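Local coordinates for SIRV1 hypothetical protein ORF119 (Sulfolobus islandicus rudivirus 1 variant xx, PDB 2X3G), which probably acts as a dimeric replication initiator of the HUH endonuclease type, nicking viral DNA, at residues L7-H10 against F11-Y15; G28-E31 against K32-R35; K97-S100 against D101-V105; Y108-K111 against T112-D115. One frame throughout, in Å; residues are numbered along the deposited sequence. Where two conformers were deposited one is given.

Interaction 1: residues L7-H10 against F11-Y15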
ATOM      1  N   LEU A   7       2.621   4.453 -18.574  1.00 18.81           N
ATOM      2  CA  LEU A   7       2.858   3.978 -19.945  1.00 19.51           C
ATOM      3  C   LEU A   7       3.008   5.101 -20.952  1.00 18.79           C
ATOM      4  O   LEU A   7       3.883   5.072 -21.810  1.00 18.68           O
ATOM      5  CB  LEU A   7       1.717   3.092 -20.407  1.00 20.63           C
ATOM      6  CG  LEU A   7       1.627   1.784 -19.644  1.00 22.40           C
ATOM      7  CD1 LEU A   7       0.243   1.232 -19.763  1.00 24.75           C
ATOM      8  CD2 LEU A   7       2.685   0.781 -20.124  1.00 24.58           C
ATOM      9  N   ASN A   8       2.123   6.074 -20.850  1.00 19.58           N
ATOM     10  CA  ASN A   8       2.182   7.259 -21.691  1.00 19.38           C
ATOM     11  C   ASN A   8       3.513   8.003 -21.596  1.00 18.11           C
ATOM     12  O   ASN A   8       4.128   8.326 -22.619  1.00 17.34           O
ATOM     13  CB  ASN A   8       0.998   8.193 -21.411  0.65 20.79           C
ATOM     14  CG  ASN A   8      -0.220   7.845 -22.242  0.65 24.28           C
ATOM     15  OD1 ASN A   8      -0.089   7.375 -23.372  0.65 28.30           O
ATOM     16  ND2 ASN A   8      -1.418   8.081 -21.693  0.65 27.41           N
ATOM     17  N   PHE A   9       3.975   8.254 -20.377  1.00 17.25           N
ATOM     18  CA  PHE A   9       5.242   8.943 -20.184  1.00 15.90           C
ATOM     19  C   PHE A   9       6.395   8.052 -20.627  1.00 15.05           C
ATOM     20  O   PHE A   9       7.322   8.503 -21.278  1.00 15.58           O
ATOM     21  CB  PHE A   9       5.443   9.361 -18.723  1.00 15.50           C
ATOM     22  CG  PHE A   9       4.411  10.319 -18.194  1.00 16.78           C
ATOM     23  CD1 PHE A   9       3.676  11.147 -19.026  1.00 17.63           C
ATOM     24  CD2 PHE A   9       4.213  10.422 -16.831  1.00 17.09           C
ATOM     25  CE1 PHE A   9       2.752  12.024 -18.504  1.00 19.82           C
ATOM     26  CE2 PHE A   9       3.301  11.304 -16.314  1.00 18.83           C
ATOM     27  CZ  PHE A   9       2.561  12.093 -17.141  1.00 18.33           C
ATOM     28  N   HIS A  10       6.339   6.764 -20.314  1.00 14.63           N
ATOM     29  CA  HIS A  10       7.438   5.876 -20.684  1.00 13.99           C
ATOM     30  C   HIS A  10       7.737   5.961 -22.182  1.00 14.23           C
ATOM     31  O   HIS A  10       8.894   5.951 -22.600  1.00 14.02           O
ATOM     32  CB  HIS A  10       7.084   4.437 -20.346  1.00 13.31           C
ATOM     33  CG  HIS A  10       8.217   3.482 -20.526  1.00 13.37           C
ATOM     34  ND1 HIS A  10       9.495   3.745 -20.097  1.00 13.12           N
ATOM     35  CD2 HIS A  10       8.253   2.249 -21.086  1.00 11.86           C
ATOM     36  CE1 HIS A  10      10.274   2.714 -20.378  1.00 14.32           C
ATOM     37  NE2 HIS A  10       9.539   1.785 -20.958  1.00 14.13           N
ATOM     38  N   PHE A  11       6.684   6.054 -22.977  1.00 14.51           N
ATOM     39  CA  PHE A  11       6.824   5.983 -24.422  1.00 14.69           C
ATOM     40  C   PHE A  11       6.747   7.344 -25.098  1.00 15.11           C
ATOM     41  O   PHE A  11       6.601   7.410 -26.324  1.00 15.38           O
ATOM     42  CB  PHE A  11       5.790   5.007 -24.986  1.00 15.58           C
ATOM     43  CG  PHE A  11       6.083   3.572 -24.695  1.00 15.43           C
ATOM     44  CD1 PHE A  11       7.186   2.964 -25.263  1.00 16.67           C
ATOM     45  CD2 PHE A  11       5.242   2.809 -23.877  1.00 15.94           C
ATOM     46  CE1 PHE A  11       7.455   1.624 -25.025  1.00 18.96           C
ATOM     47  CE2 PHE A  11       5.498   1.474 -23.649  1.00 17.53           C
ATOM     48  CZ  PHE A  11       6.605   0.882 -24.210  1.00 17.96           C
ATOM     49  N   SER A  12       6.851   8.427 -24.316  1.00 14.45           N
ATOM     50  CA  SER A  12       6.954   9.786 -24.860  1.00 14.93           C
ATOM     51  C   SER A  12       8.178  10.552 -24.371  1.00 14.67           C
ATOM     52  O   SER A  12       8.482  11.621 -24.888  1.00 14.09           O
ATOM     53  CB  SER A  12       5.679  10.591 -24.554  1.00 15.23           C
ATOM     54  OG  SER A  12       5.297  10.489 -23.189  1.00 14.97           O
ATOM     55  N   TYR A  13       8.875  10.015 -23.368  1.00 14.39           N
ATOM     56  CA  TYR A  13      10.117  10.594 -22.869  1.00 14.88           C
ATOM     57  C   TYR A  13      11.299   9.724 -23.238  1.00 14.75           C
ATOM     58  O   TYR A  13      11.201   8.510 -23.213  1.00 15.23           O
ATOM     59  CB  TYR A  13      10.040  10.789 -21.336  1.00 14.41           C
ATOM     60  CG  TYR A  13       9.160  11.951 -20.984  1.00 15.16           C
ATOM     61  CD1 TYR A  13       9.701  13.209 -20.719  1.00 15.17           C
ATOM     62  CD2 TYR A  13       7.785  11.843 -20.991  1.00 13.67           C
ATOM     63  CE1 TYR A  13       8.900  14.264 -20.429  1.00 16.00           C
ATOM     64  CE2 TYR A  13       6.977  12.897 -20.696  1.00 16.01           C
ATOM     65  CZ  TYR A  13       7.536  14.126 -20.430  1.00 16.85           C
ATOM     66  OH  TYR A  13       6.740  15.217 -20.165  1.00 16.98           O
ATOM     67  N   ILE A  14      12.437  10.353 -23.540  1.00 15.60           N
ATOM     68  CA  ILE A  14      13.583   9.586 -24.014  1.00 15.97           C
ATOM     69  C   ILE A  14      14.063   8.643 -22.920  1.00 15.26           C
ATOM     70  O   ILE A  14      14.280   7.456 -23.167  1.00 16.45           O
ATOM     71  CB  ILE A  14      14.722  10.523 -24.493  1.00 16.09           C
ATOM     72  CG1 ILE A  14      14.286  11.287 -25.749  1.00 17.49           C
ATOM     73  CG2 ILE A  14      15.975   9.738 -24.807  1.00 15.96           C
ATOM     74  CD1 ILE A  14      15.178  12.458 -26.051  1.00 18.97           C
ATOM     75  N   TYR A  15      14.129   9.158 -21.697  1.00 14.78           N
ATOM     76  CA  TYR A  15      14.703   8.422 -20.575  1.00 14.50           C
ATOM     77  C   TYR A  15      13.676   8.155 -19.488  1.00 14.41           C
ATOM     78  O   TYR A  15      12.991   9.067 -19.044  1.00 15.61           O
ATOM     79  CB  TYR A  15      15.874   9.190 -19.976  1.00 15.72           C
ATOM     80  CG  TYR A  15      16.905   9.582 -21.005  1.00 15.06           C
ATOM     81  CD1 TYR A  15      17.741   8.621 -21.544  1.00 18.72           C
ATOM     82  CD2 TYR A  15      17.017  10.906 -21.470  1.00 18.07           C
ATOM     83  CE1 TYR A  15      18.675   8.957 -22.530  1.00 20.25           C
ATOM     84  CE2 TYR A  15      17.932  11.246 -22.436  1.00 18.54           C
ATOM     85  CZ  TYR A  15      18.772  10.277 -22.951  1.00 19.74           C
ATOM     86  OH  TYR A  15      19.699  10.586 -23.917  1.00 21.05           O
TER
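Phe9 and His10 meet Phe11, Ser12 and Tyr13 in a local contact at the C-terminal end of helix 2-10, where the chain leaves the helix and heads for strand 15-22. The carbonyl of Phe9 is the hub. Tyr13 N reaches its oxygen at 3.0 Å, nearly along the C=O axis, while Ser12 N donates to the same Phe9 O at 3.1 Å from above the carbonyl plane, 66° out of it. Two donors thus share one acceptor from different directions. One residue back, Ser12 OG folds over to donate to Asn8 O in a short bond of 2.5 Å, because chi1 of 49° tucks the hydroxyl between its own backbone N and carbonyl carbon. Strand 15-22 is an inner strand of the four-stranded antiparallel sheet of a ferredoxin-like beta-alpha-beta-beta-alpha-beta fold, and this turn delivers the chain to it. Side chains flank the turn on two sides. His10 presents its edge to Phe11: CD2 stands 3.7 Å above one face of the phenyl ring, displaced toward its rim, with the planes at 61°. The imidazole is gripped at both nitrogens, ND1 by Thr16 OG1 and NE2 by the carbonyl of Pro96, which fixes its rotation and hence the edge offered to Phe11. Phe9 and Tyr13 run side by side in the same direction, Phe9 CD1 lying 4.1 Å from Tyr13 CE2, and Phe9 O lies in the plane of the tyrosine ring at its edge. Phe9 also stacks on His49, and Tyr13 OH bonds to the carbonyl of Asn47.

Interaction 2: residues G28-E31 against K32-R35; sequences GDTE and KIFR
Lys32, Thr30 and Glu31 carry most of this first turn of helix 30-44, each meeting a residue three or four places away or the cap in front of it. Lys32 lays its CB against the carboxylate of Asp29, 3.7 Å from CG, and the two side chains cross at a slant. Asp29 is the N-cap: with CG anti to its backbone N (chi1 -172°), the carboxylate swings back over the helix start, and OD1 receives two weak bonds, from Lys32 N at 3.3 Å, nearly straight, and from Glu31 N with a much more bent N-H. Thr30 sends its methyl forward instead. CG2 sits over the centre of the Phe34 ring, 3.7 Å from the centroid and 11° off the normal, a CH-pi contact between side chains that lie alongside each other. Thr30 OG1 turns the other way to bond with Tyr65 OH, and the edge-to-face packing of Phe34 with Tyr65 draws the same tyrosine into the cluster on the sheet side. Glu31 contributes chiefly backbone, its carbonyl accepting from Arg35 N, while Ile33 N closes the first helical turn on Asp29 O at 2.9 Å. The carboxylate of Asp29 also stands 5.4 Å from the ammonium, measured from OD2 to Lys32 NZ, too far for a salt bridge. With its OD1 at the amides of Glu31 and Lys32, the carboxylate probably offsets the positive end of the helix dipole.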
ATOM      1  N   GLY A  28      14.103  11.226   9.521  1.00 44.92           N
ATOM      2  CA  GLY A  28      14.077  11.973   8.271  1.00 44.14           C
ATOM      3  C   GLY A  28      12.667  12.207   7.767  1.00 44.55           C
ATOM      4  O   GLY A  28      11.696  11.635   8.278  1.00 45.59           O
ATOM      5  N   ASP A  29      12.572  13.029   6.727  1.00 44.03           N
ATOM      6  CA  ASP A  29      11.312  13.604   6.308  1.00 44.29           C
ATOM      7  C   ASP A  29      11.071  13.249   4.849  1.00 41.96           C
ATOM      8  O   ASP A  29      11.558  13.927   3.948  1.00 41.08           O
ATOM      9  CB  ASP A  29      11.370  15.120   6.522  1.00 45.96           C
ATOM     10  CG  ASP A  29      10.032  15.804   6.296  1.00 46.90           C
ATOM     11  OD1 ASP A  29       9.111  15.169   5.728  1.00 45.97           O
ATOM     12  OD2 ASP A  29       9.914  16.987   6.691  1.00 49.22           O
ATOM     13  N   THR A  30      10.313  12.180   4.623  1.00 41.26           N
ATOM     14  CA  THR A  30      10.099  11.675   3.270  1.00 39.17           C
ATOM     15  C   THR A  30       9.348  12.689   2.394  1.00 38.92           C
ATOM     16  O   THR A  30       9.507  12.685   1.167  1.00 37.32           O
ATOM     17  CB  THR A  30       9.379  10.295   3.277  1.00 38.84           C
ATOM     18  OG1 THR A  30      10.192   9.331   3.967  1.00 38.92           O
ATOM     19  CG2 THR A  30       9.118   9.797   1.841  1.00 36.66           C
ATOM     20  N   GLU A  31       8.547  13.557   3.010  1.00 40.55           N
ATOM     21  CA  GLU A  31       7.883  14.616   2.260  1.00 40.61           C
ATOM     22  C   GLU A  31       8.916  15.584   1.703  1.00 39.49           C
ATOM     23  O   GLU A  31       8.930  15.863   0.506  1.00 37.99           O
ATOM     24  CB  GLU A  31       6.888  15.387   3.128  1.00 43.17           C
ATOM     25  CG  GLU A  31       5.658  14.603   3.542  1.00 45.35           C
ATOM     26  CD  GLU A  31       4.535  15.499   4.046  1.00 48.09           C
ATOM     27  OE1 GLU A  31       3.359  15.067   3.980  1.00 52.32           O
ATOM     28  OE2 GLU A  31       4.818  16.636   4.509  1.00 53.08           O
ATOM     29  N   LYS A  32       9.774  16.087   2.586  1.00 39.95           N
ATOM     30  CA  LYS A  32      10.798  17.064   2.215  1.00 39.64           C
ATOM     31  C   LYS A  32      11.778  16.480   1.201  1.00 37.05           C
ATOM     32  O   LYS A  32      12.165  17.156   0.244  1.00 35.48           O
ATOM     33  CB  LYS A  32      11.550  17.534   3.457  1.00 41.69           C
ATOM     34  CG  LYS A  32      12.279  18.864   3.288  1.00 42.99           C
ATOM     35  CD  LYS A  32      12.685  19.445   4.641  1.00 45.70           C
ATOM     36  CE  LYS A  32      12.688  20.974   4.628  1.00 48.06           C
ATOM     37  NZ  LYS A  32      12.759  21.552   6.002  1.00 50.64           N
ATOM     38  N   ILE A  33      12.164  15.221   1.422  1.00 35.77           N
ATOM     39  CA  ILE A  33      13.070  14.497   0.524  1.00 33.74           C
ATOM     40  C   ILE A  33      12.495  14.410  -0.869  1.00 31.06           C
ATOM     41  O   ILE A  33      13.133  14.813  -1.833  1.00 29.54           O
ATOM     42  CB  ILE A  33      13.347  13.044   1.028  1.00 33.79           C
ATOM     43  CG1 ILE A  33      14.145  13.066   2.336  1.00 35.76           C
ATOM     44  CG2 ILE A  33      14.109  12.245  -0.004  1.00 31.55           C
ATOM     45  CD1 ILE A  33      13.809  11.909   3.252  1.00 36.75           C
ATOM     46  N   PHE A  34      11.294  13.852  -0.976  1.00 30.22           N
ATOM     47  CA  PHE A  34      10.644  13.682  -2.273  1.00 28.34           C
ATOM     48  C   PHE A  34      10.387  15.034  -2.947  1.00 27.87           C
ATOM     49  O   PHE A  34      10.610  15.181  -4.144  1.00 26.85           O
ATOM     50  CB  PHE A  34       9.319  12.918  -2.126  1.00 28.48           C
ATOM     51  CG  PHE A  34       9.457  11.412  -1.990  1.00 28.37           C
ATOM     52  CD1 PHE A  34      10.699  10.781  -1.890  1.00 28.99           C
ATOM     53  CD2 PHE A  34       8.319  10.623  -1.914  1.00 28.67           C
ATOM     54  CE1 PHE A  34      10.785   9.397  -1.759  1.00 28.01           C
ATOM     55  CE2 PHE A  34       8.409   9.227  -1.777  1.00 27.98           C
ATOM     56  CZ  PHE A  34       9.636   8.622  -1.700  1.00 27.30           C
ATOM     57  N   ARG A  35       9.893  16.004  -2.188  1.00 29.51           N
ATOM     58  CA  ARG A  35       9.657  17.342  -2.729  1.00 29.67           C
ATOM     59  C   ARG A  35      10.927  17.968  -3.300  1.00 28.32           C
ATOM     60  O   ARG A  35      10.944  18.431  -4.440  1.00 27.27           O
ATOM     61  CB  ARG A  35       9.068  18.262  -1.666  1.00 31.60           C
ATOM     62  CG  ARG A  35       9.010  19.714  -2.107  1.00 33.89           C
ATOM     63  CD  ARG A  35       8.271  20.571  -1.120  1.00 35.99           C
ATOM     64  NE  ARG A  35       8.939  20.684   0.182  1.00 38.65           N
ATOM     65  CZ  ARG A  35      10.038  21.403   0.420  1.00 39.40           C
ATOM     66  NH1 ARG A  35      10.654  22.073  -0.550  1.00 39.14           N
ATOM     67  NH2 ARG A  35      10.532  21.445   1.644  1.00 41.02           N
TER

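Interaction 3: residues K97-S100 against D101-V105; sequences KSIS and DIKNV
Ser98 is the N-cap of helix 99-109, the helix that follows the edge strand 89-94 of the ferredoxin-like sheet, and its hydroxyl accepts from Asp101 N. That capping bond, OG to N at 3.0 Å with an N-H angle of 154°, occupies an amide that the helix has no carbonyl to serve. Backbone bonds take over at once: Ile102 N donates to Ser98 O, Lys103 N to Ile99 O and Asn104 N to Ser100 O.

The apolar contact runs along the outer flank. Ile99 and Lys103 extend side by side in the same direction, and the CG2 branch of the isoleucine lies against the extended lysine chain. Lys103 CG, anti to its carbonyl carbon (chi1 -71°), starts that chain over Ile99 O, at 3.3 Å. On the inner flank Ile102 turns away from the cap to pack on Val6, Leu7 and His10 of helix 2-10, while Lys97, just ahead of the cap, turns its ammonium toward the end of that helix.

Asn104 ND2 also comes within 3.1 Å of Ser100 O, at an angle too poor for a bond. The closest meeting of the aliphatic pair is Ile99 CG2 with Lys103 CE, 3.5 Å apart.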
ATOM      1  N   LYS A  97      12.470   0.588 -23.489  1.00 17.69           N
ATOM      2  CA  LYS A  97      11.179   0.926 -24.089  1.00 17.74           C
ATOM      3  C   LYS A  97      10.396  -0.294 -24.542  1.00 19.02           C
ATOM      4  O   LYS A  97      10.158  -0.500 -25.751  1.00 18.93           O
ATOM      5  CB  LYS A  97      11.382   1.870 -25.268  1.00 17.00           C
ATOM      6  CG  LYS A  97      12.105   3.191 -24.896  1.00 15.90           C
ATOM      7  CD  LYS A  97      11.465   3.877 -23.673  1.00 13.40           C
ATOM      8  CE  LYS A  97      12.085   5.289 -23.486  1.00 14.62           C
ATOM      9  NZ  LYS A  97      11.643   5.964 -22.234  1.00 13.12           N
ATOM     10  N   SER A  98       9.987  -1.116 -23.576  1.00 20.04           N
ATOM     11  CA  SER A  98       9.155  -2.267 -23.845  1.00 21.77           C
ATOM     12  C   SER A  98       8.013  -2.222 -22.846  1.00 21.60           C
ATOM     13  O   SER A  98       8.203  -1.745 -21.724  1.00 19.99           O
ATOM     14  CB  SER A  98       9.949  -3.581 -23.767  1.00 23.68           C
ATOM     15  OG  SER A  98       9.716  -4.315 -22.580  1.00 25.70           O
ATOM     16  N   ILE A  99       6.831  -2.652 -23.291  1.00 21.43           N
ATOM     17  CA  ILE A  99       5.626  -2.629 -22.456  1.00 22.26           C
ATOM     18  C   ILE A  99       5.812  -3.565 -21.284  1.00 21.85           C
ATOM     19  O   ILE A  99       5.493  -3.220 -20.149  1.00 20.81           O
ATOM     20  CB  ILE A  99       4.352  -3.011 -23.231  1.00 23.05           C
ATOM     21  CG1 ILE A  99       4.034  -1.947 -24.285  1.00 24.51           C
ATOM     22  CG2 ILE A  99       3.156  -3.176 -22.275  1.00 24.24           C
ATOM     23  CD1 ILE A  99       2.992  -2.335 -25.300  1.00 25.19           C
ATOM     24  N   SER A 100       6.344  -4.750 -21.565  1.00 22.97           N
ATOM     25  CA  SER A 100       6.584  -5.752 -20.533  1.00 23.88           C
ATOM     26  C   SER A 100       7.497  -5.238 -19.438  1.00 22.45           C
ATOM     27  O   SER A 100       7.234  -5.468 -18.266  1.00 21.99           O
ATOM     28  CB  SER A 100       7.180  -7.021 -21.136  1.00 25.14           C
ATOM     29  OG  SER A 100       7.552  -7.907 -20.096  1.00 29.10           O
ATOM     30  N   ASP A 101       8.556  -4.521 -19.816  1.00 21.13           N
ATOM     31  CA  ASP A 101       9.521  -4.051 -18.842  1.00 20.50           C
ATOM     32  C   ASP A 101       8.934  -2.987 -17.942  1.00 19.13           C
ATOM     33  O   ASP A 101       9.106  -3.065 -16.735  1.00 19.00           O
ATOM     34  CB  ASP A 101      10.779  -3.518 -19.507  1.00 20.15           C
ATOM     35  CG  ASP A 101      11.674  -4.615 -20.022  1.00 23.19           C
ATOM     36  OD1 ASP A 101      11.532  -5.788 -19.606  1.00 29.58           O
ATOM     37  OD2 ASP A 101      12.506  -4.302 -20.876  1.00 26.91           O
ATOM     38  N   ILE A 102       8.253  -1.997 -18.511  1.00 17.97           N
ATOM     39  CA  ILE A 102       7.696  -0.911 -17.689  1.00 17.45           C
ATOM     40  C   ILE A 102       6.566  -1.431 -16.792  1.00 18.37           C
ATOM     41  O   ILE A 102       6.497  -1.057 -15.623  1.00 17.82           O
ATOM     42  CB  ILE A 102       7.285   0.365 -18.522  1.00 16.59           C
ATOM     43  CG1 ILE A 102       7.036   1.552 -17.575  1.00 17.40           C
ATOM     44  CG2 ILE A 102       6.099   0.117 -19.437  1.00 16.38           C
ATOM     45  CD1 ILE A 102       8.294   1.973 -16.810  1.00 17.78           C
ATOM     46  N   LYS A 103       5.727  -2.322 -17.317  1.00 18.64           N
ATOM     47  CA  LYS A 103       4.685  -2.935 -16.510  1.00 20.48           C
ATOM     48  C   LYS A 103       5.234  -3.775 -15.379  1.00 20.06           C
ATOM     49  O   LYS A 103       4.677  -3.778 -14.302  1.00 20.49           O
ATOM     50  CB  LYS A 103       3.753  -3.761 -17.371  1.00 22.06           C
ATOM     51  CG  LYS A 103       2.870  -2.918 -18.251  1.00 23.20           C
ATOM     52  CD  LYS A 103       1.844  -3.777 -18.948  1.00 25.22           C
ATOM     53  CE  LYS A 103       0.832  -2.911 -19.671  1.00 26.12           C
ATOM     54  NZ  LYS A 103      -0.173  -3.726 -20.355  1.00 28.58           N
ATOM     55  N   ASN A 104       6.318  -4.504 -15.615  1.00 20.14           N
ATOM     56  CA  ASN A 104       6.928  -5.294 -14.532  1.00 21.26           C
ATOM     57  C   ASN A 104       7.531  -4.383 -13.449  1.00 20.03           C
ATOM     58  O   ASN A 104       7.490  -4.696 -12.244  1.00 20.28           O
ATOM     59  CB  ASN A 104       7.980  -6.259 -15.091  1.00 21.69           C
ATOM     60  CG  ASN A 104       7.371  -7.495 -15.725  1.00 23.84           C
ATOM     61  OD1 ASN A 104       6.307  -7.979 -15.312  1.00 28.50           O
ATOM     62  ND2 ASN A 104       8.065  -8.042 -16.715  1.00 24.51           N
ATOM     63  N   VAL A 105       8.077  -3.255 -13.879  1.00 19.10           N
ATOM     64  CA  VAL A 105       8.618  -2.265 -12.944  1.00 19.14           C
ATOM     65  C   VAL A 105       7.473  -1.660 -12.124  1.00 18.97           C
ATOM     66  O   VAL A 105       7.535  -1.628 -10.910  1.00 19.81           O
ATOM     67  CB  VAL A 105       9.445  -1.150 -13.647  1.00 18.41           C
ATOM     68  CG1 VAL A 105       9.662   0.014 -12.739  1.00 19.98           C
ATOM     69  CG2 VAL A 105      10.793  -1.678 -14.140  1.00 19.66           C
TER

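Interaction 4: residues Y108-K111 against T112-D115; sequences YMLK and TKKD
Leu110 and Lys113 form the tight half of this contact, while Lys114 and Asp115 belong to a looser half, tied to Lys111 O through a single water. The Leu110 methyl CD2 presses on Lys113 CB at 3.6 Å, the two side chains crossing at about a right angle, and beside them Lys113 N donates to Leu110 O at 2.9 Å from 56° out of the carbonyl plane. On this tight side Leu110 also packs on Ile116 of the second subunit. Lys113 then bends away at chi2 (-64°), so that its ammonium reaches the carbonyl of Lys54 in its own chain and those of Thr112 and Lys114 of the second subunit; three carbonyls thus hold a buried charge. Lys111 curls back along the chain, its NZ bonding to Tyr108 O at 2.8 Å and standing over the centre of the Tyr108 ring, with Glu55 as its salt-bridge partner. Two waters add bridges. One donates to the carbonyl of Met109, present as selenomethionine, and accepts from Thr112 N at 3.0 Å, joining the end of the helix to the turn. The other, on the exposed side, donates to Lys111 O and, at 2.6 Å, to Asp115 OD2, and accepts from Lys114 N. The bond from Lys113 N to Leu110 O, with Lys111 and Thr112 at the two inner positions, is that of a type I beta turn, here leading helix 99-109 toward the C-terminal strand 116-118 at the dimer interface.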
ATOM      1  N   TYR A 108       6.185  -4.065  -9.611  1.00 23.11           N
ATOM      2  CA  TYR A 108       7.128  -4.211  -8.516  1.00 24.46           C
ATOM      3  C   TYR A 108       7.031  -3.052  -7.531  1.00 23.63           C
ATOM      4  O   TYR A 108       7.087  -3.244  -6.320  1.00 23.66           O
ATOM      5  CB  TYR A 108       8.547  -4.279  -9.065  1.00 25.07           C
ATOM      6  CG  TYR A 108       9.589  -4.553  -8.015  1.00 26.73           C
ATOM      7  CD1 TYR A 108       9.698  -5.813  -7.456  1.00 29.34           C
ATOM      8  CD2 TYR A 108      10.473  -3.560  -7.591  1.00 27.17           C
ATOM      9  CE1 TYR A 108      10.641  -6.092  -6.503  1.00 29.89           C
ATOM     10  CE2 TYR A 108      11.432  -3.836  -6.623  1.00 28.13           C
ATOM     11  CZ  TYR A 108      11.507  -5.107  -6.094  1.00 29.38           C
ATOM     12  OH  TYR A 108      12.436  -5.442  -5.144  1.00 31.67           O
HETATM   13  N   MSE A 109       6.891  -1.846  -8.071  1.00 23.39           N
HETATM   14  CA  MSE A 109       6.740  -0.648  -7.259  1.00 24.54           C
HETATM   15  C   MSE A 109       5.471  -0.633  -6.438  1.00 23.88           C
HETATM   16  O   MSE A 109       5.490  -0.115  -5.328  1.00 24.84           O
HETATM   17  CB  MSE A 109       6.779   0.607  -8.126  1.00 23.28           C
HETATM   18  CG  MSE A 109       8.127   0.845  -8.694  1.00 25.70           C
HETATM   19 SE   MSE A 109       8.125   2.321  -9.944  1.00 31.95          SE
HETATM   20  CE  MSE A 109       7.725   3.859  -8.766  1.00 26.95           C
ATOM     21  N   LEU A 110       4.386  -1.209  -6.955  1.00 23.14           N
ATOM     22  CA  LEU A 110       3.101  -1.183  -6.242  1.00 24.34           C
ATOM     23  C   LEU A 110       2.808  -2.446  -5.427  1.00 24.89           C
ATOM     24  O   LEU A 110       1.709  -2.596  -4.886  1.00 25.53           O
ATOM     25  CB  LEU A 110       1.950  -0.936  -7.217  1.00 24.10           C
ATOM     26  CG  LEU A 110       1.659   0.543  -7.487  1.00 24.63           C
ATOM     27  CD1 LEU A 110       0.698   0.632  -8.606  1.00 27.67           C
ATOM     28  CD2 LEU A 110       1.077   1.234  -6.273  1.00 22.87           C
ATOM     29  N   LYS A 111       3.789  -3.336  -5.298  1.00 24.46           N
ATOM     30  CA  LYS A 111       3.523  -4.648  -4.706  1.00 26.34           C
ATOM     31  C   LYS A 111       3.079  -4.575  -3.237  1.00 26.71           C
ATOM     32  O   LYS A 111       2.333  -5.435  -2.777  1.00 28.37           O
ATOM     33  CB  LYS A 111       4.736  -5.579  -4.870  1.00 26.16           C
ATOM     34  CG  LYS A 111       5.891  -5.291  -3.941  1.00 27.61           C
ATOM     35  CD  LYS A 111       7.175  -5.984  -4.431  1.00 27.77           C
ATOM     36  CE  LYS A 111       8.413  -5.390  -3.802  1.00 27.44           C
ATOM     37  NZ  LYS A 111       8.648  -3.924  -4.117  1.00 24.45           N
ATOM     38  N   THR A 112       3.537  -3.568  -2.494  1.00 25.36           N
ATOM     39  CA  THR A 112       3.133  -3.438  -1.086  1.00 27.00           C
ATOM     40  C   THR A 112       1.850  -2.614  -0.924  1.00 27.45           C
ATOM     41  O   THR A 112       1.381  -2.429   0.198  1.00 28.96           O
ATOM     42  CB  THR A 112       4.235  -2.790  -0.204  1.00 26.77           C
ATOM     43  OG1 THR A 112       4.370  -1.413  -0.549  1.00 23.84           O
ATOM     44  CG2 THR A 112       5.591  -3.506  -0.348  1.00 25.18           C
ATOM     45  N   LYS A 113       1.291  -2.147  -2.041  1.00 27.00           N
ATOM     46  CA  LYS A 113       0.170  -1.205  -2.037  1.00 27.72           C
ATOM     47  C   LYS A 113      -1.150  -1.842  -2.482  1.00 29.62           C
ATOM     48  O   LYS A 113      -2.153  -1.147  -2.670  1.00 30.02           O
ATOM     49  CB  LYS A 113       0.521  -0.012  -2.931  1.00 25.62           C
ATOM     50  CG  LYS A 113       1.824   0.698  -2.569  1.00 23.70           C
ATOM     51  CD  LYS A 113       1.779   1.331  -1.201  1.00 23.72           C
ATOM     52  CE  LYS A 113       3.058   2.108  -0.857  1.00 21.75           C
ATOM     53  NZ  LYS A 113       3.009   2.618   0.539  1.00 21.59           N
ATOM     54  N   LYS A 114      -1.154  -3.164  -2.625  1.00 22.98           N
ATOM     55  CA  LYS A 114      -2.317  -3.880  -3.123  1.00 23.81           C
ATOM     56  C   LYS A 114      -2.954  -4.605  -1.938  1.00 22.72           C
ATOM     57  O   LYS A 114      -2.829  -4.163  -0.804  1.00 21.67           O
ATOM     58  CB  LYS A 114      -1.901  -4.858  -4.233  1.00 24.15           C
ATOM     59  CG  LYS A 114      -1.413  -4.191  -5.515  1.00 27.11           C
ATOM     60  CD  LYS A 114      -1.135  -5.251  -6.565  1.00 28.00           C
ATOM     61  CE  LYS A 114      -2.410  -5.718  -7.274  1.00 31.65           C
ATOM     62  NZ  LYS A 114      -2.913  -4.697  -8.231  1.00 34.16           N
ATOM     63  N   ASP A 115      -3.630  -5.713  -2.214  1.00 22.95           N
ATOM     64  CA  ASP A 115      -4.238  -6.540  -1.181  1.00 23.57           C
ATOM     65  C   ASP A 115      -5.251  -5.750  -0.369  1.00 23.16           C
ATOM     66  O   ASP A 115      -5.342  -5.895   0.846  1.00 22.90           O
ATOM     67  CB  ASP A 115      -3.183  -7.176  -0.280  1.00 23.34           C
ATOM     68  CG  ASP A 115      -2.166  -7.995  -1.050  1.00 26.27           C
ATOM     69  OD1 ASP A 115      -2.548  -8.982  -1.704  1.00 30.01           O
ATOM     70  OD2 ASP A 115      -0.976  -7.671  -0.978  1.00 28.29           O
TER
HETATM   71  O   HOH W   1       5.393  -1.281  -3.099  1.00 20.32           O
HETATM   72  O   HOH W   2       0.247  -5.423  -0.978  1.00 27.56           O

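Interactions 1 and 3 touch each other on one side of the chain's centre, 11 Å between centres: Lys97 NZ lies 2.8 Å from both His10 O and Tyr13 O, tying a helix end to the approach of a helix start. Interaction 2 lies opposite, about 14 Å from interaction 3 at the nearest atoms, on helix 30-44, which links strands 15-22 and 49-55 along the chain. Interactions 2 and 3 are both surface N-caps, one using a carboxylate with weak bonds, the other a hydroxyl. Interactions 3 and 4 occupy the two ends of helix 99-109. Interaction 4 alone is partly buried, and there waters and the second subunit supplement the protein's own bonds.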